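Local atomic coordinates of DNA repair and recombination protein RadB (Thermococcus kodakarensis, PDB entry 2CVH), a protein that probably takes part in DNA repair and homologous recombination as a RecA-like protein that binds DNA and has very weak ATPase activity. Residues L2-K7 / G15-G20; V48-T53 / F80-P85; G189-V194 / F209-R214. All blocks are in the same frame, centred on the assembly; numbering follows the deposited sequence.

Contact 1: residues L2-K7 / G15-G20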
ATOM      1  N   LEU A   2      -8.200   3.677  -9.018  1.00 25.81           N
ATOM      2  CA  LEU A   2      -8.919   3.394  -7.792  1.00 23.98           C
ATOM      3  C   LEU A   2      -8.769   4.621  -6.866  1.00 18.87           C
ATOM      4  O   LEU A   2      -7.712   4.814  -6.290  1.00 21.50           O
ATOM      5  CB  LEU A   2      -8.286   2.162  -7.162  1.00 25.34           C
ATOM      6  CG  LEU A   2      -9.240   1.207  -6.478  1.00 32.13           C
ATOM      7  CD1 LEU A   2      -8.443   0.266  -5.604  1.00 34.67           C
ATOM      8  CD2 LEU A   2     -10.201   1.992  -5.629  1.00 31.52           C
ATOM      9  N   SER A   3      -9.805   5.451  -6.737  1.00 18.87           N
ATOM     10  CA  SER A   3      -9.740   6.660  -5.901  1.00 14.95           C
ATOM     11  C   SER A   3      -9.306   6.459  -4.451  1.00 17.14           C
ATOM     12  O   SER A   3      -9.571   5.415  -3.847  1.00 19.65           O
ATOM     13  CB  SER A   3     -11.065   7.421  -5.950  1.00 13.45           C
ATOM     14  OG  SER A   3     -11.067   8.517  -5.037  1.00 16.64           O
ATOM     15  N   THR A   4      -8.590   7.458  -3.920  1.00 20.68           N
ATOM     16  CA  THR A   4      -8.088   7.470  -2.528  1.00 17.27           C
ATOM     17  C   THR A   4      -9.103   8.185  -1.630  1.00 15.41           C
ATOM     18  O   THR A   4      -8.950   8.221  -0.414  1.00 17.81           O
ATOM     19  CB  THR A   4      -6.741   8.263  -2.360  1.00 14.85           C
ATOM     20  OG1 THR A   4      -6.927   9.621  -2.780  1.00 14.03           O
ATOM     21  CG2 THR A   4      -5.626   7.648  -3.166  1.00 13.65           C
ATOM     22  N   GLY A   5     -10.122   8.771  -2.246  1.00 13.52           N
ATOM     23  CA  GLY A   5     -11.135   9.468  -1.484  1.00 19.17           C
ATOM     24  C   GLY A   5     -10.624  10.816  -1.044  1.00 23.57           C
ATOM     25  O   GLY A   5     -11.289  11.510  -0.282  1.00 25.28           O
ATOM     26  N   THR A   6      -9.476  11.207  -1.595  1.00 22.53           N
ATOM     27  CA  THR A   6      -8.832  12.478  -1.286  1.00 22.10           C
ATOM     28  C   THR A   6      -8.531  13.222  -2.596  1.00 24.45           C
ATOM     29  O   THR A   6      -7.873  12.690  -3.514  1.00 22.12           O
ATOM     30  CB  THR A   6      -7.542  12.219  -0.529  1.00 22.14           C
ATOM     31  OG1 THR A   6      -7.811  11.282   0.523  1.00 25.95           O
ATOM     32  CG2 THR A   6      -7.012  13.483   0.071  1.00 21.35           C
ATOM     33  N   LYS A   7      -9.043  14.443  -2.686  1.00 19.59           N
ATOM     34  CA  LYS A   7      -8.883  15.291  -3.862  1.00 20.72           C
ATOM     35  C   LYS A   7      -7.404  15.532  -4.235  1.00 19.19           C
ATOM     36  O   LYS A   7      -7.030  15.473  -5.395  1.00 20.94           O
ATOM     37  CB  LYS A   7      -9.610  16.607  -3.590  1.00 23.79           C
ATOM     38  CG  LYS A   7     -10.203  17.287  -4.775  1.00 30.50           C
ATOM     39  CD  LYS A   7      -9.244  18.251  -5.422  1.00 36.38           C
ATOM     40  CE  LYS A   7      -9.880  18.910  -6.640  1.00 38.26           C
ATOM     41  NZ  LYS A   7      -8.919  19.850  -7.275  1.00 43.01           N
ATOM     42  N   GLY A  15      -5.840  10.337 -10.638  1.00 17.27           N
ATOM     43  CA  GLY A  15      -7.154   9.774 -10.380  1.00 14.74           C
ATOM     44  C   GLY A  15      -7.275   8.759  -9.259  1.00 18.12           C
ATOM     45  O   GLY A  15      -8.367   8.474  -8.772  1.00 17.12           O
ATOM     46  N   GLY A  16      -6.158   8.159  -8.881  1.00 16.20           N
ATOM     47  CA  GLY A  16      -6.188   7.175  -7.826  1.00 13.49           C
ATOM     48  C   GLY A  16      -5.138   6.161  -8.177  1.00 10.88           C
ATOM     49  O   GLY A  16      -4.352   6.384  -9.080  1.00 14.11           O
ATOM     50  N   PHE A  17      -5.117   5.047  -7.476  1.00 11.48           N
ATOM     51  CA  PHE A  17      -4.143   4.026  -7.755  1.00 14.21           C
ATOM     52  C   PHE A  17      -4.417   3.399  -9.117  1.00 16.41           C
ATOM     53  O   PHE A  17      -5.574   3.278  -9.531  1.00 17.30           O
ATOM     54  CB  PHE A  17      -4.158   2.998  -6.643  1.00 12.13           C
ATOM     55  CG  PHE A  17      -3.619   3.517  -5.339  1.00 12.84           C
ATOM     56  CD1 PHE A  17      -2.282   3.359  -5.016  1.00 11.24           C
ATOM     57  CD2 PHE A  17      -4.475   4.105  -4.399  1.00 15.72           C
ATOM     58  CE1 PHE A  17      -1.792   3.765  -3.779  1.00 16.69           C
ATOM     59  CE2 PHE A  17      -3.996   4.518  -3.148  1.00 13.54           C
ATOM     60  CZ  PHE A  17      -2.646   4.344  -2.839  1.00 13.75           C
ATOM     61  N   ALA A  18      -3.335   3.062  -9.822  1.00 16.19           N
ATOM     62  CA  ALA A  18      -3.379   2.493 -11.166  1.00 12.82           C
ATOM     63  C   ALA A  18      -3.569   0.989 -11.214  1.00 13.47           C
ATOM     64  O   ALA A  18      -2.874   0.241 -10.526  1.00 12.27           O
ATOM     65  CB  ALA A  18      -2.132   2.850 -11.912  1.00 11.85           C
ATOM     66  N   PRO A  19      -4.514   0.525 -12.043  1.00 13.51           N
ATOM     67  CA  PRO A  19      -4.765  -0.905 -12.161  1.00 16.91           C
ATOM     68  C   PRO A  19      -3.669  -1.582 -12.959  1.00 19.79           C
ATOM     69  O   PRO A  19      -3.094  -0.984 -13.862  1.00 21.89           O
ATOM     70  CB  PRO A  19      -6.110  -0.951 -12.890  1.00 14.52           C
ATOM     71  CG  PRO A  19      -6.095   0.256 -13.737  1.00 15.03           C
ATOM     72  CD  PRO A  19      -5.503   1.299 -12.826  1.00 15.12           C
ATOM     73  N   GLY A  20      -3.350  -2.815 -12.590  1.00 20.91           N
ATOM     74  CA  GLY A  20      -2.352  -3.556 -13.325  1.00 18.25           C
ATOM     75  C   GLY A  20      -0.928  -3.185 -13.046  1.00 25.92           C
ATOM     76  O   GLY A  20      -0.049  -3.552 -13.828  1.00 30.75           O
TER

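Contact 2: residues V48-T53 / F80-P85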
ATOM      1  N   VAL A  48     -11.226  -6.756  -1.017  1.00 18.73           N
ATOM      2  CA  VAL A  48      -9.866  -6.306  -0.916  1.00 15.31           C
ATOM      3  C   VAL A  48      -9.118  -7.436  -0.272  1.00 21.40           C
ATOM      4  O   VAL A  48      -9.503  -7.871   0.822  1.00 20.94           O
ATOM      5  CB  VAL A  48      -9.751  -5.104   0.040  1.00 15.37           C
ATOM      6  CG1 VAL A  48      -8.287  -4.716   0.250  1.00  8.08           C
ATOM      7  CG2 VAL A  48     -10.525  -3.952  -0.485  1.00  8.35           C
ATOM      8  N   ALA A  49      -8.082  -7.935  -0.953  1.00 17.72           N
ATOM      9  CA  ALA A  49      -7.249  -9.001  -0.398  1.00 19.55           C
ATOM     10  C   ALA A  49      -6.221  -8.214   0.390  1.00 20.31           C
ATOM     11  O   ALA A  49      -5.511  -7.393  -0.179  1.00 23.91           O
ATOM     12  CB  ALA A  49      -6.567  -9.810  -1.512  1.00 17.66           C
ATOM     13  N   TYR A  50      -6.127  -8.456   1.686  1.00 18.29           N
ATOM     14  CA  TYR A  50      -5.214  -7.703   2.505  1.00 17.92           C
ATOM     15  C   TYR A  50      -4.267  -8.645   3.228  1.00 19.88           C
ATOM     16  O   TYR A  50      -4.660  -9.384   4.120  1.00 25.31           O
ATOM     17  CB  TYR A  50      -6.036  -6.830   3.475  1.00 17.17           C
ATOM     18  CG  TYR A  50      -5.298  -5.641   4.059  1.00 14.74           C
ATOM     19  CD1 TYR A  50      -4.191  -5.829   4.913  1.00 16.37           C
ATOM     20  CD2 TYR A  50      -5.709  -4.330   3.777  1.00 14.08           C
ATOM     21  CE1 TYR A  50      -3.503  -4.738   5.471  1.00 15.23           C
ATOM     22  CE2 TYR A  50      -5.034  -3.229   4.333  1.00 14.30           C
ATOM     23  CZ  TYR A  50      -3.926  -3.442   5.176  1.00 15.03           C
ATOM     24  OH  TYR A  50      -3.218  -2.369   5.697  1.00 19.65           O
ATOM     25  N   VAL A  51      -3.020  -8.669   2.781  1.00 26.26           N
ATOM     26  CA  VAL A  51      -2.002  -9.520   3.384  1.00 26.35           C
ATOM     27  C   VAL A  51      -1.343  -8.674   4.456  1.00 29.10           C
ATOM     28  O   VAL A  51      -0.555  -7.767   4.160  1.00 29.35           O
ATOM     29  CB  VAL A  51      -0.972  -9.991   2.335  1.00 22.80           C
ATOM     30  CG1 VAL A  51       0.061 -10.884   2.983  1.00 21.48           C
ATOM     31  CG2 VAL A  51      -1.691 -10.735   1.197  1.00 21.89           C
ATOM     32  N   ASP A  52      -1.725  -8.936   5.699  1.00 30.99           N
ATOM     33  CA  ASP A  52      -1.226  -8.175   6.818  1.00 30.68           C
ATOM     34  C   ASP A  52      -0.216  -8.921   7.627  1.00 32.11           C
ATOM     35  O   ASP A  52      -0.557  -9.599   8.591  1.00 38.45           O
ATOM     36  CB  ASP A  52      -2.376  -7.733   7.710  1.00 32.81           C
ATOM     37  CG  ASP A  52      -1.969  -6.642   8.688  1.00 37.50           C
ATOM     38  OD1 ASP A  52      -0.872  -6.046   8.552  1.00 43.40           O
ATOM     39  OD2 ASP A  52      -2.755  -6.365   9.600  1.00 37.09           O
ATOM     40  N   THR A  53       1.040  -8.736   7.274  1.00 32.00           N
ATOM     41  CA  THR A  53       2.130  -9.391   7.964  1.00 39.34           C
ATOM     42  C   THR A  53       2.572  -8.563   9.161  1.00 39.03           C
ATOM     43  O   THR A  53       3.103  -9.097  10.121  1.00 36.32           O
ATOM     44  CB  THR A  53       3.318  -9.580   7.001  1.00 43.45           C
ATOM     45  OG1 THR A  53       2.816  -9.855   5.686  1.00 46.39           O
ATOM     46  CG2 THR A  53       4.174 -10.760   7.429  1.00 45.92           C
ATOM     47  N   PHE A  80     -13.124  -6.947   3.472  1.00 15.44           N
ATOM     48  CA  PHE A  80     -11.701  -7.097   3.684  1.00 17.11           C
ATOM     49  C   PHE A  80     -11.339  -8.527   3.964  1.00 19.65           C
ATOM     50  O   PHE A  80     -11.570  -9.039   5.061  1.00 14.89           O
ATOM     51  CB  PHE A  80     -11.207  -6.171   4.813  1.00 19.45           C
ATOM     52  CG  PHE A  80     -10.932  -4.740   4.357  1.00 19.42           C
ATOM     53  CD1 PHE A  80     -11.975  -3.851   4.100  1.00 19.38           C
ATOM     54  CD2 PHE A  80      -9.634  -4.300   4.153  1.00 16.87           C
ATOM     55  CE1 PHE A  80     -11.720  -2.553   3.640  1.00 17.64           C
ATOM     56  CE2 PHE A  80      -9.379  -3.007   3.701  1.00 15.05           C
ATOM     57  CZ  PHE A  80     -10.423  -2.140   3.444  1.00 14.01           C
ATOM     58  N   ILE A  81     -10.775  -9.172   2.947  1.00 21.95           N
ATOM     59  CA  ILE A  81     -10.343 -10.558   3.039  1.00 19.33           C
ATOM     60  C   ILE A  81      -8.913 -10.545   3.599  1.00 24.18           C
ATOM     61  O   ILE A  81      -7.956 -10.269   2.869  1.00 28.36           O
ATOM     62  CB  ILE A  81     -10.363 -11.219   1.659  1.00 17.22           C
ATOM     63  CG1 ILE A  81     -11.700 -10.967   0.970  1.00 14.43           C
ATOM     64  CG2 ILE A  81     -10.055 -12.699   1.791  1.00 16.47           C
ATOM     65  CD1 ILE A  81     -12.912 -11.223   1.835  1.00 19.86           C
ATOM     66  N   LEU A  82      -8.764 -10.885   4.877  1.00 20.83           N
ATOM     67  CA  LEU A  82      -7.472 -10.831   5.531  1.00 17.60           C
ATOM     68  C   LEU A  82      -6.638 -12.063   5.511  1.00 20.83           C
ATOM     69  O   LEU A  82      -7.148 -13.171   5.547  1.00 24.52           O
ATOM     70  CB  LEU A  82      -7.649 -10.400   6.980  1.00 22.49           C
ATOM     71  CG  LEU A  82      -8.368  -9.064   7.245  1.00 25.63           C
ATOM     72  CD1 LEU A  82      -8.779  -8.969   8.722  1.00 25.22           C
ATOM     73  CD2 LEU A  82      -7.474  -7.904   6.862  1.00 21.10           C
ATOM     74  N   PHE A  83      -5.330 -11.850   5.550  1.00 22.01           N
ATOM     75  CA  PHE A  83      -4.337 -12.922   5.567  1.00 24.85           C
ATOM     76  C   PHE A  83      -3.300 -12.475   6.565  1.00 25.66           C
ATOM     77  O   PHE A  83      -2.777 -11.371   6.466  1.00 26.88           O
ATOM     78  CB  PHE A  83      -3.681 -13.111   4.188  1.00 25.63           C
ATOM     79  CG  PHE A  83      -4.656 -13.458   3.099  1.00 20.18           C
ATOM     80  CD1 PHE A  83      -5.368 -12.463   2.446  1.00 19.87           C
ATOM     81  CD2 PHE A  83      -4.871 -14.779   2.740  1.00 23.02           C
ATOM     82  CE1 PHE A  83      -6.285 -12.766   1.450  1.00 22.64           C
ATOM     83  CE2 PHE A  83      -5.791 -15.100   1.740  1.00 24.70           C
ATOM     84  CZ  PHE A  83      -6.499 -14.091   1.093  1.00 24.21           C
ATOM     85  N   THR A  84      -2.972 -13.336   7.512  1.00 29.04           N
ATOM     86  CA  THR A  84      -2.028 -12.960   8.548  1.00 35.68           C
ATOM     87  C   THR A  84      -0.780 -13.832   8.588  1.00 39.73           C
ATOM     88  O   THR A  84      -0.494 -14.460   9.604  1.00 42.28           O
ATOM     89  CB  THR A  84      -2.745 -12.992   9.919  1.00 36.74           C
ATOM     90  OG1 THR A  84      -3.537 -14.185   9.998  1.00 37.94           O
ATOM     91  CG2 THR A  84      -3.672 -11.790  10.088  1.00 34.43           C
ATOM     92  N   PRO A  85       0.017 -13.837   7.503  1.00 44.28           N
ATOM     93  CA  PRO A  85       1.237 -14.645   7.446  1.00 48.85           C
ATOM     94  C   PRO A  85       2.183 -14.277   8.577  1.00 55.97           C
ATOM     95  O   PRO A  85       3.048 -15.069   8.967  1.00 57.98           O
ATOM     96  CB  PRO A  85       1.815 -14.272   6.083  1.00 48.36           C
ATOM     97  CG  PRO A  85       1.394 -12.852   5.925  1.00 45.12           C
ATOM     98  CD  PRO A  85      -0.049 -12.929   6.345  1.00 44.82           C
TER

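Contact 3: residues G189-V194 / F209-R214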
ATOM      1  N   GLY A 189      -1.474  14.962  12.903  1.00 13.99           N
ATOM      2  CA  GLY A 189      -2.207  14.453  11.743  1.00 15.41           C
ATOM      3  C   GLY A 189      -1.835  14.983  10.356  1.00 16.48           C
ATOM      4  O   GLY A 189      -2.335  14.471   9.342  1.00 16.53           O
ATOM      5  N   LEU A 190      -0.956  15.987  10.305  1.00 15.07           N
ATOM      6  CA  LEU A 190      -0.527  16.623   9.048  1.00 16.90           C
ATOM      7  C   LEU A 190       0.501  15.768   8.298  1.00 15.46           C
ATOM      8  O   LEU A 190       1.513  15.333   8.868  1.00 13.07           O
ATOM      9  CB  LEU A 190       0.070  18.007   9.314  1.00 17.63           C
ATOM     10  CG  LEU A 190      -0.503  19.237   8.605  1.00 23.21           C
ATOM     11  CD1 LEU A 190       0.587  20.257   8.517  1.00 20.28           C
ATOM     12  CD2 LEU A 190      -1.016  18.954   7.207  1.00 19.90           C
ATOM     13  N   ARG A 191       0.261  15.584   7.007  1.00 14.28           N
ATOM     14  CA  ARG A 191       1.127  14.746   6.190  1.00 16.86           C
ATOM     15  C   ARG A 191       1.258  15.273   4.764  1.00 13.01           C
ATOM     16  O   ARG A 191       0.463  16.101   4.307  1.00  9.56           O
ATOM     17  CB  ARG A 191       0.516  13.339   6.103  1.00 14.53           C
ATOM     18  CG  ARG A 191       0.240  12.637   7.423  1.00 12.03           C
ATOM     19  CD  ARG A 191       1.514  12.209   8.096  1.00 13.60           C
ATOM     20  NE  ARG A 191       1.228  11.504   9.344  1.00 18.22           N
ATOM     21  CZ  ARG A 191       1.210  12.065  10.557  1.00 20.31           C
ATOM     22  NH1 ARG A 191       1.476  13.370  10.719  1.00 12.15           N
ATOM     23  NH2 ARG A 191       0.901  11.314  11.613  1.00 16.32           N
ATOM     24  N   VAL A 192       2.239  14.746   4.047  1.00 14.78           N
ATOM     25  CA  VAL A 192       2.417  15.110   2.647  1.00 16.53           C
ATOM     26  C   VAL A 192       2.890  13.855   1.913  1.00 17.10           C
ATOM     27  O   VAL A 192       3.663  13.062   2.457  1.00 18.01           O
ATOM     28  CB  VAL A 192       3.449  16.279   2.465  1.00 17.86           C
ATOM     29  CG1 VAL A 192       4.839  15.841   2.953  1.00 16.45           C
ATOM     30  CG2 VAL A 192       3.473  16.792   0.973  1.00 11.20           C
ATOM     31  N   ALA A 193       2.346  13.617   0.731  1.00 15.68           N
ATOM     32  CA  ALA A 193       2.782  12.475  -0.061  1.00 15.77           C
ATOM     33  C   ALA A 193       3.630  13.025  -1.239  1.00 14.02           C
ATOM     34  O   ALA A 193       3.320  14.068  -1.806  1.00 12.23           O
ATOM     35  CB  ALA A 193       1.565  11.696  -0.597  1.00 10.01           C
ATOM     36  N   VAL A 194       4.718  12.349  -1.568  1.00 14.64           N
ATOM     37  CA  VAL A 194       5.528  12.772  -2.685  1.00 14.77           C
ATOM     38  C   VAL A 194       5.533  11.633  -3.696  1.00 13.36           C
ATOM     39  O   VAL A 194       5.796  10.477  -3.342  1.00 11.79           O
ATOM     40  CB  VAL A 194       6.971  13.093  -2.254  1.00 20.49           C
ATOM     41  CG1 VAL A 194       7.797  13.549  -3.464  1.00 20.21           C
ATOM     42  CG2 VAL A 194       6.975  14.180  -1.185  1.00 17.73           C
ATOM     43  N   PHE A 209      -2.282  16.178   3.106  1.00 15.45           N
ATOM     44  CA  PHE A 209      -3.502  15.566   3.596  1.00 16.55           C
ATOM     45  C   PHE A 209      -3.407  15.492   5.114  1.00 13.67           C
ATOM     46  O   PHE A 209      -2.358  15.806   5.680  1.00 14.04           O
ATOM     47  CB  PHE A 209      -3.708  14.171   2.941  1.00  7.91           C
ATOM     48  CG  PHE A 209      -2.662  13.129   3.328  1.00  8.15           C
ATOM     49  CD1 PHE A 209      -1.449  13.031   2.630  1.00  6.63           C
ATOM     50  CD2 PHE A 209      -2.916  12.212   4.350  1.00  6.21           C
ATOM     51  CE1 PHE A 209      -0.522  12.039   2.947  1.00  2.47           C
ATOM     52  CE2 PHE A 209      -1.985  11.214   4.669  1.00  6.84           C
ATOM     53  CZ  PHE A 209      -0.787  11.132   3.961  1.00  9.44           C
ATOM     54  N   ARG A 210      -4.500  15.116   5.774  1.00 16.59           N
ATOM     55  CA  ARG A 210      -4.484  14.965   7.234  1.00 18.75           C
ATOM     56  C   ARG A 210      -5.181  13.676   7.658  1.00 14.64           C
ATOM     57  O   ARG A 210      -6.100  13.211   7.006  1.00 18.20           O
ATOM     58  CB  ARG A 210      -5.109  16.185   7.951  1.00 17.12           C
ATOM     59  CG  ARG A 210      -6.476  16.522   7.478  1.00 21.20           C
ATOM     60  CD  ARG A 210      -7.016  17.796   8.083  1.00 22.04           C
ATOM     61  NE  ARG A 210      -8.187  18.252   7.329  1.00 23.16           N
ATOM     62  CZ  ARG A 210      -9.450  18.132   7.736  1.00 24.80           C
ATOM     63  NH1 ARG A 210      -9.734  17.566   8.904  1.00 25.88           N
ATOM     64  NH2 ARG A 210     -10.430  18.611   6.986  1.00 21.94           N
ATOM     65  N   ILE A 211      -4.647  13.046   8.687  1.00 14.18           N
ATOM     66  CA  ILE A 211      -5.216  11.835   9.231  1.00 17.84           C
ATOM     67  C   ILE A 211      -6.229  12.291  10.261  1.00 19.17           C
ATOM     68  O   ILE A 211      -5.864  12.981  11.219  1.00 17.66           O
ATOM     69  CB  ILE A 211      -4.149  10.964   9.920  1.00 16.85           C
ATOM     70  CG1 ILE A 211      -3.109  10.507   8.857  1.00 18.59           C
ATOM     71  CG2 ILE A 211      -4.841   9.782  10.666  1.00 10.78           C
ATOM     72  CD1 ILE A 211      -1.941   9.682   9.390  1.00 17.02           C
ATOM     73  N   THR A 212      -7.493  11.960  10.023  1.00 18.69           N
ATOM     74  CA  THR A 212      -8.585  12.321  10.915  1.00 21.81           C
ATOM     75  C   THR A 212      -9.373  11.071  11.316  1.00 24.09           C
ATOM     76  O   THR A 212      -8.985   9.951  10.995  1.00 23.59           O
ATOM     77  CB  THR A 212      -9.566  13.271  10.246  1.00 21.95           C
ATOM     78  OG1 THR A 212     -10.297  12.563   9.230  1.00 25.26           O
ATOM     79  CG2 THR A 212      -8.837  14.453   9.642  1.00 21.73           C
ATOM     80  N   GLU A 213     -10.482  11.276  12.015  1.00 26.35           N
ATOM     81  CA  GLU A 213     -11.328  10.175  12.438  1.00 27.49           C
ATOM     82  C   GLU A 213     -11.958   9.519  11.221  1.00 24.60           C
ATOM     83  O   GLU A 213     -12.267   8.330  11.261  1.00 26.09           O
ATOM     84  CB  GLU A 213     -12.423  10.671  13.381  1.00 31.64           C
ATOM     85  CG  GLU A 213     -11.969  10.807  14.821  1.00 40.84           C
ATOM     86  CD  GLU A 213     -11.301  12.141  15.133  1.00 48.72           C
ATOM     87  OE1 GLU A 213     -11.785  12.825  16.062  1.00 51.61           O
ATOM     88  OE2 GLU A 213     -10.301  12.513  14.470  1.00 49.55           O
ATOM     89  N   ARG A 214     -12.115  10.286  10.136  1.00 22.56           N
ATOM     90  CA  ARG A 214     -12.714   9.772   8.907  1.00 20.69           C
ATOM     91  C   ARG A 214     -11.729   9.031   8.011  1.00 22.54           C
ATOM     92  O   ARG A 214     -12.109   8.574   6.932  1.00 28.12           O
ATOM     93  CB  ARG A 214     -13.336  10.890   8.087  1.00 18.46           C
ATOM     94  CG  ARG A 214     -14.188  11.833   8.875  1.00 24.42           C
ATOM     95  CD  ARG A 214     -14.867  12.854   7.967  1.00 29.28           C
ATOM     96  NE  ARG A 214     -15.783  12.218   7.021  1.00 34.53           N
ATOM     97  CZ  ARG A 214     -16.094  12.724   5.834  1.00 37.35           C
ATOM     98  NH1 ARG A 214     -15.566  13.878   5.449  1.00 42.55           N
ATOM     99  NH2 ARG A 214     -16.901  12.060   5.013  1.00 37.62           N
TER

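Contact 1: residues L2-K7 / G15-G20
A single antiparallel bridge between L2 and F17 joins the loops that flank helix 7-12 in this RecA-like ATPase. The two residues form a hydrogen-bonded pair. L2 N donates to F17 O at 2.7 Å, nearly straight and in the carbonyl plane. F17 N returns a bond to L2 O at 2.9 Å. This second donor sits above the carbonyl plane of L2, so it is less well aligned than the first. L2 O also receives a CA-H contact from G16 CA at 3.2 Å. A side chain at G16 would run into L2 O, and its backbone angles also call for glycine.

The closest side-chain contact is made by T4. T4 CG2 touches F17 CE2 at 3.5 Å, crossing the line of the aromatic side chain at about a right angle. The T4 torsion sorts its two branches: OG1 lies between the backbone N and the carbonyl carbon (chi1 59°), and CG2 is left to meet the ring. OG1 accepts from T6 N in an ST turn and is also hydrogen-bonded to D10. S3 OG does likewise, with G5 N and with D10. Replacing T4 with glycine would probably leave F17 CE2 without its methyl neighbour and T6 N and D10 OD1 without their hydroxyl partner.

F17 and L2 both rest on T40 of helix 33-44. The chemistry is therefore divided: backbone bonds join the two loops, the hydroxyls tie the first loop to D10 of the intervening helix, and the buried ring of F17 packs against helix 33-44 and strand 22-26.

Contact 2: residues V48-T53 / F80-P85
V48 and Y50 both press on the ring of F80, and all three side chains point the same way. V48 CB lies over one face of that ring, toward its rim. V48 CG1, anti to the backbone N (chi1 174°), reaches F80 CE2 at 4.0 Å. Y50 CD2 meets the ring at its edge, in plane, 3.9 Å from F80 CE2. L82 CD2 turns back onto Y50 CB at 3.8 Å. F57 adds an edge-to-face contact with Y50 and also meets F80.

The backbones run parallel, from V48 beside F80 to V51 beside F83. I81 N, Y50 N, F83 N and D52 N donate in turn across the pair. This is the beta-alpha-beta crossover at one edge of the RecA-like sheet, with helices 59-67 and 73-79 in the connection.

A49, V51 and F83 occupy the other face. F83 CG stands anti to its carbonyl carbon (chi1 -60°), and the ring presents its edge to Y50 O, which is 3.6 Å from F83 CD1. V94 and L98 of helix 90-101 touch F83. V51 CG1 crosses P85 at about a right angle, 3.8 Å from P85 CG. T53 OG1 approaches P85 CG at 3.3 Å.

Contact 3: residues G189-V194 / F209-R214
R191 lays its CB over one face of the F209 ring, and this is the tight part of the contact. CB stands 3.5 Å from the centroid of the F209 ring, 20° off its normal, in a CH-pi contact. The nearest ring atom is F209 CZ, 3.3 Å from R191 CB. F209 CG sits between the backbone N and the carbonyl carbon (chi1 66°), which swings the ring under the neighbouring strand. There A193 CB adds a contact to F209 CE1 at 4.1 Å.

The R191 chain bends at chi2 and returns to its own strand. NH1 donates to L190 O at 2.7 Å, close to the guanidinium plane but above the plane of the carbonyl. NH2 bonds to A30 O, a residue of the predicted ATP site. These bonds fix the guanidinium group, and its plane stands steeply to the F209 ring. I211 CD1 comes obliquely to R191 NE at 3.7 Å.

The other face, with L190 and R210, is looser and partly exposed. L190 CD2 touches F209 O at 3.7 Å. The R210 chain extends away, and its NE bonds to D218 O in the direction of the last strand.

The backbones are held by R191 N to F209 O, F209 N to R191 O, and I211 N to G189 O at 2.8 Å. Past I211 the chains separate. The arrangement is that of a twisted antiparallel beta hairpin, strands 190-197 and 206-212, in the C-terminal half of the mixed RecA-like sheet.

In the fold
The contacts follow one another along the chain, each closing before the next opens. Contact 1 lies in the loops before strand 22-26. Contact 2 pairs strands 47-52 and 80-83 at one edge of the mixed sheet. Contact 3 pairs strands 190-197 and 206-212 toward its other end. Centres of contacts 2 and 3 are about 23 Å apart, and those of contacts 1 and 3 about 16 Å. None touches another. Helix 33-44 receives side chains from contacts 1 and 2, while contact 3 reaches A30 and G32. Contacts 2 and 3 thus reach the predicted ATP-binding loop, and contact 1 lies nearby, with the side chain of F17 about 8 Å from that of K33.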